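Local coordinates for protein protoporphyrinogen oxidase (Exiguobacterium sibiricum, PDB 3LOV) that probably oxidises coproporphyrinogen III to coproporphyrin III with molecular oxygen, using a bound FAD, in the coproporphyrin-dependent route to heme b, at residues A[46-49]-A[50-53]; A[373-376]-A[377-381]. All coordinates share one frame; numbering follows the deposited sequence.

Contact 1: A[46-49]-A[50-53]; sequences ATYR and EDGF
Y48 lays its ring across the side chain of E50, the two running at about a right angle, with CZ of Y48 3.9 Å from CB of E50 and CG of E50 about as close. It is these methylenes that meet the ring; the carboxylate plane, 66° from that of the ring, is not stacked on it. Y48 gets there because its CG is anti to the backbone N (chi1 -176°), which sends the ring forward along the chain toward the turn. At the ring's edge, near its plane, CE2 of Y48 lies 4.2 Å from CD2 of F53, a buried aromatic whose ring also meets H357 edge-to-face. The hydroxyl ends the reach: OH of Y48 donates to a water 2.5 Å away, which in turn donates a hydrogen bond to OD2 of D51, while Q400 also bonds the same hydroxyl. The backbone beneath is a type I' beta turn from E50 to F53, closed by F53 N to E50 O at 2.9 Å, in the connection between the antiparallel strands 47-48 and 55-56 of a small hairpin. Both middle residues, D51 and G52, have positive phi, which suits the glycine; the aspartate's carboxylate suits the water. CA of R49 makes a CH...O contact to O of F53 at 3.2 Å, bringing the two arms of the connection together. The bend of E50 at chi2 (-76°) folds its carboxylate back over the R49 carbonyl, where a second water, held by R49 N, gives OE2 of E50 a weak bond. R49 turns its guanidinium to a salt bridge with E240. With an alanine at Y48, the E50 methylenes and CD2 of F53 are likely to lose their apolar neighbour, and the water at D51 its phenol donor.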
loop_
_atom_site.group_PDB
_atom_site.type_symbol
_atom_site.label_atom_id
_atom_site.label_comp_id
_atom_site.label_asym_id
_atom_site.label_seq_id
_atom_site.Cartn_x
_atom_site.Cartn_y
_atom_site.Cartn_z
ATOM N N ALA A 46 -3.776 10.894 5.569
ATOM C CA ALA A 46 -4.297 11.831 6.562
ATOM C C ALA A 46 -3.498 11.630 7.867
ATOM O O ALA A 46 -3.151 10.495 8.198
ATOM C CB ALA A 46 -5.783 11.558 6.788
ATOM N N THR A 47 -3.173 12.706 8.598
ATOM C CA THR A 47 -2.372 12.568 9.818
ATOM C C THR A 47 -3.048 13.285 10.973
ATOM O O THR A 47 -3.369 14.475 10.879
ATOM C CB THR A 47 -0.956 13.137 9.649
ATOM O OG1 THR A 47 -0.392 12.706 8.409
ATOM C CG2 THR A 47 -0.046 12.725 10.827
ATOM N N TYR A 48 -3.282 12.555 12.054
ATOM C CA TYR A 48 -3.779 13.164 13.292
ATOM C C TYR A 48 -2.643 13.932 13.998
ATOM O O TYR A 48 -1.618 13.337 14.380
ATOM C CB TYR A 48 -4.327 12.092 14.225
ATOM C CG TYR A 48 -4.953 12.622 15.516
ATOM C CD1 TYR A 48 -6.236 13.171 15.527
ATOM C CD2 TYR A 48 -4.266 12.548 16.717
ATOM C CE1 TYR A 48 -6.801 13.647 16.695
ATOM C CE2 TYR A 48 -4.820 13.026 17.895
ATOM C CZ TYR A 48 -6.083 13.565 17.875
ATOM O OH TYR A 48 -6.625 14.020 19.038
ATOM N N ARG A 49 -2.835 15.245 14.161
ATOM C CA ARG A 49 -1.801 16.147 14.675
ATOM C C ARG A 49 -2.383 17.095 15.724
ATOM O O ARG A 49 -2.529 18.260 15.478
ATOM C CB ARG A 49 -1.205 16.944 13.523
ATOM C CG ARG A 49 -0.312 16.120 12.592
ATOM C CD ARG A 49 0.085 16.907 11.325
ATOM N NE ARG A 49 -1.054 17.127 10.448
ATOM C CZ ARG A 49 -1.067 17.916 9.368
ATOM N NH1 ARG A 49 -0.003 18.606 8.996
ATOM N NH2 ARG A 49 -2.176 18.008 8.644
ATOM N N GLU A 50 -2.779 16.575 16.872
ATOM C CA GLU A 50 -3.267 17.417 17.965
ATOM C C GLU A 50 -2.553 16.902 19.175
ATOM O O GLU A 50 -2.079 15.770 19.165
ATOM C CB GLU A 50 -4.768 17.273 18.193
ATOM C CG GLU A 50 -5.651 17.421 16.965
ATOM C CD GLU A 50 -5.812 18.845 16.509
ATOM O OE1 GLU A 50 -5.480 19.783 17.283
ATOM O OE2 GLU A 50 -6.268 19.021 15.359
ATOM N N ASP A 51 -2.461 17.745 20.200
ATOM C CA ASP A 51 -1.834 17.408 21.489
ATOM C C ASP A 51 -0.431 16.871 21.415
ATOM O O ASP A 51 -0.076 16.001 22.191
ATOM C CB ASP A 51 -2.728 16.423 22.237
ATOM C CG ASP A 51 -4.156 16.923 22.343
ATOM O OD1 ASP A 51 -4.382 18.126 22.095
ATOM O OD2 ASP A 51 -5.049 16.123 22.656
ATOM N N GLY A 52 0.364 17.375 20.473
ATOM C CA GLY A 52 1.734 16.897 20.293
ATOM C C GLY A 52 1.844 15.515 19.632
ATOM O O GLY A 52 2.957 15.043 19.354
ATOM N N PHE A 53 0.712 14.878 19.327
ATOM C CA PHE A 53 0.737 13.608 18.571
ATOM C C PHE A 53 0.925 13.838 17.052
ATOM O O PHE A 53 0.449 14.828 16.512
ATOM C CB PHE A 53 -0.564 12.818 18.799
ATOM C CG PHE A 53 -0.807 12.402 20.225
ATOM C CD1 PHE A 53 -0.011 11.457 20.828
ATOM C CD2 PHE A 53 -1.881 12.936 20.942
ATOM C CE1 PHE A 53 -0.233 11.079 22.151
ATOM C CE2 PHE A 53 -2.131 12.558 22.257
ATOM C CZ PHE A 53 -1.305 11.619 22.860
HETATM O O HOH W 1 -5.212 13.893 21.132
HETATM O O HOH W 2 -5.034 16.669 13.167
#

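Contact 2: A[373-376]-A[377-381]; sequences VHES and DEVLQ
S376 is the N-cap of helix 377-392, and its short side chain folds back over the first turn. CB of S376 sits 3.8 Å from OE2 of E378, the carboxylate that curls round beside it. From there OG lies between the backbone N and the carbonyl carbon (chi1 74°), facing the amides at the helix start; it accepts a nearly straight bond from V379 N at 3.2 Å, with 167° at the hydrogen. OG also touches CG2 of V379, 3.5 Å away, and OE1 of E378 lies equally near it. Serine suits the place because its hydroxyl is close enough to the main chain to serve an amide that has no carbonyl of a preceding helical turn to bond. The carbonyl of S376 begins the regular pattern, taking L380 N at 3.0 Å nearly along the C=O axis. One residue earlier, CB of E375 rests 4.0 Å from CG1 of V379, so that the branched valine spans the junction, one methyl against the glutamate and the other against the capping oxygen. D377 turns away from the preceding loop, to strand 400-411, where its OD1 forms a salt bridge with R405, which also bonds the carbonyl oxygens of V373 and E375. L380, a leucine suited to the buried side, packs on strands 307-318 and 400-411, seating the first turn of the helix against the mixed sheet.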
loop_
_atom_site.group_PDB
_atom_site.type_symbol
_atom_site.label_atom_id
_atom_site.label_comp_id
_atom_site.label_asym_id
_atom_site.label_seq_id
_atom_site.Cartn_x
_atom_site.Cartn_y
_atom_site.Cartn_z
ATOM N N VAL A 373 -15.405 -3.440 9.037
ATOM C CA VAL A 373 -15.069 -2.077 8.580
ATOM C C VAL A 373 -16.346 -1.227 8.330
ATOM O O VAL A 373 -16.346 -0.002 8.529
ATOM C CB VAL A 373 -14.191 -2.122 7.319
ATOM C CG1 VAL A 373 -13.773 -0.747 6.937
ATOM C CG2 VAL A 373 -12.955 -2.982 7.578
ATOM N N HIS A 374 -17.433 -1.896 7.949
ATOM C CA HIS A 374 -18.727 -1.259 7.732
ATOM C C HIS A 374 -19.575 -1.148 8.998
ATOM O O HIS A 374 -20.631 -0.557 8.953
ATOM C CB HIS A 374 -19.531 -2.012 6.660
ATOM C CG HIS A 374 -18.773 -2.269 5.394
ATOM N ND1 HIS A 374 -18.897 -1.473 4.274
ATOM C CD2 HIS A 374 -17.849 -3.214 5.085
ATOM C CE1 HIS A 374 -18.114 -1.943 3.317
ATOM N NE2 HIS A 374 -17.451 -2.987 3.789
ATOM N N GLU A 375 -19.132 -1.708 10.118
ATOM C CA GLU A 375 -19.887 -1.605 11.361
ATOM C C GLU A 375 -19.593 -0.289 12.059
ATOM O O GLU A 375 -18.670 0.435 11.699
ATOM C CB GLU A 375 -19.567 -2.767 12.319
ATOM C CG GLU A 375 -19.913 -4.149 11.779
ATOM C CD GLU A 375 -21.430 -4.377 11.585
ATOM O OE1 GLU A 375 -22.209 -3.790 12.354
ATOM O OE2 GLU A 375 -21.836 -5.143 10.666
ATOM N N SER A 376 -20.396 0.010 13.067
ATOM C CA SER A 376 -20.225 1.222 13.879
ATOM C C SER A 376 -18.880 1.282 14.587
ATOM O O SER A 376 -18.295 0.236 14.881
ATOM C CB SER A 376 -21.307 1.256 14.982
ATOM O OG SER A 376 -21.033 0.311 16.019
ATOM N N ASP A 377 -18.459 2.498 14.926
ATOM C CA ASP A 377 -17.285 2.742 15.771
ATOM C C ASP A 377 -17.231 1.938 17.081
ATOM O O ASP A 377 -16.154 1.526 17.497
ATOM C CB ASP A 377 -17.214 4.216 16.178
ATOM C CG ASP A 377 -16.740 5.110 15.070
ATOM O OD1 ASP A 377 -16.540 4.622 13.941
ATOM O OD2 ASP A 377 -16.569 6.320 15.330
ATOM N N GLU A 378 -18.371 1.751 17.742
ATOM C CA GLU A 378 -18.395 1.053 19.029
ATOM C C GLU A 378 -18.168 -0.439 18.833
ATOM O O GLU A 378 -17.453 -1.046 19.618
ATOM C CB GLU A 378 -19.715 1.280 19.799
ATOM C CG GLU A 378 -20.195 2.738 19.802
ATOM C CD GLU A 378 -21.057 3.049 18.577
ATOM O OE1 GLU A 378 -22.178 2.490 18.511
ATOM O OE2 GLU A 378 -20.613 3.817 17.679
ATOM N N VAL A 379 -18.766 -1.021 17.791
ATOM C CA VAL A 379 -18.545 -2.439 17.477
ATOM C C VAL A 379 -17.098 -2.730 17.004
ATOM O O VAL A 379 -16.486 -3.718 17.400
ATOM C CB VAL A 379 -19.570 -2.940 16.448
ATOM C CG1 VAL A 379 -19.202 -4.296 15.961
ATOM C CG2 VAL A 379 -20.957 -2.979 17.064
ATOM N N LEU A 380 -16.561 -1.856 16.162
ATOM C CA LEU A 380 -15.168 -1.950 15.689
ATOM C C LEU A 380 -14.180 -1.786 16.856
ATOM O O LEU A 380 -13.256 -2.559 17.036
ATOM C CB LEU A 380 -14.936 -0.863 14.648
ATOM C CG LEU A 380 -13.667 -0.802 13.817
ATOM C CD1 LEU A 380 -13.291 -2.189 13.234
ATOM C CD2 LEU A 380 -13.903 0.214 12.710
ATOM N N GLN A 381 -14.409 -0.777 17.669
ATOM C CA GLN A 381 -13.566 -0.539 18.815
ATOM C C GLN A 381 -13.582 -1.704 19.807
ATOM O O GLN A 381 -12.534 -2.133 20.293
ATOM C CB GLN A 381 -14.042 0.708 19.525
ATOM C CG GLN A 381 -13.296 0.975 20.794
ATOM C CD GLN A 381 -13.399 2.410 21.181
ATOM O OE1 GLN A 381 -13.874 3.239 20.396
ATOM N NE2 GLN A 381 -12.961 2.726 22.398
#

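How the contacts relate
Contacts 1 and 2 are both local and both at the surface, each with a single buried residue among those that touch, F53 in 46-53 and L380 in 373-381. They share no helix or strand: the first belongs to a two-stranded antiparallel hairpin, the second to the start of a helix lying on the mixed sheet. Their nearest atoms are about 12 Å apart. In contact 1 no side chain hydrogen-bonds directly across the segments, and waters bridge the polar groups, whereas in contact 2 a serine hydroxyl takes a backbone amide. Each also reaches beyond its segments by a salt bridge, with a basic residue of the hairpin paired to an acidic partner and an acidic residue of the helix start paired to a basic one.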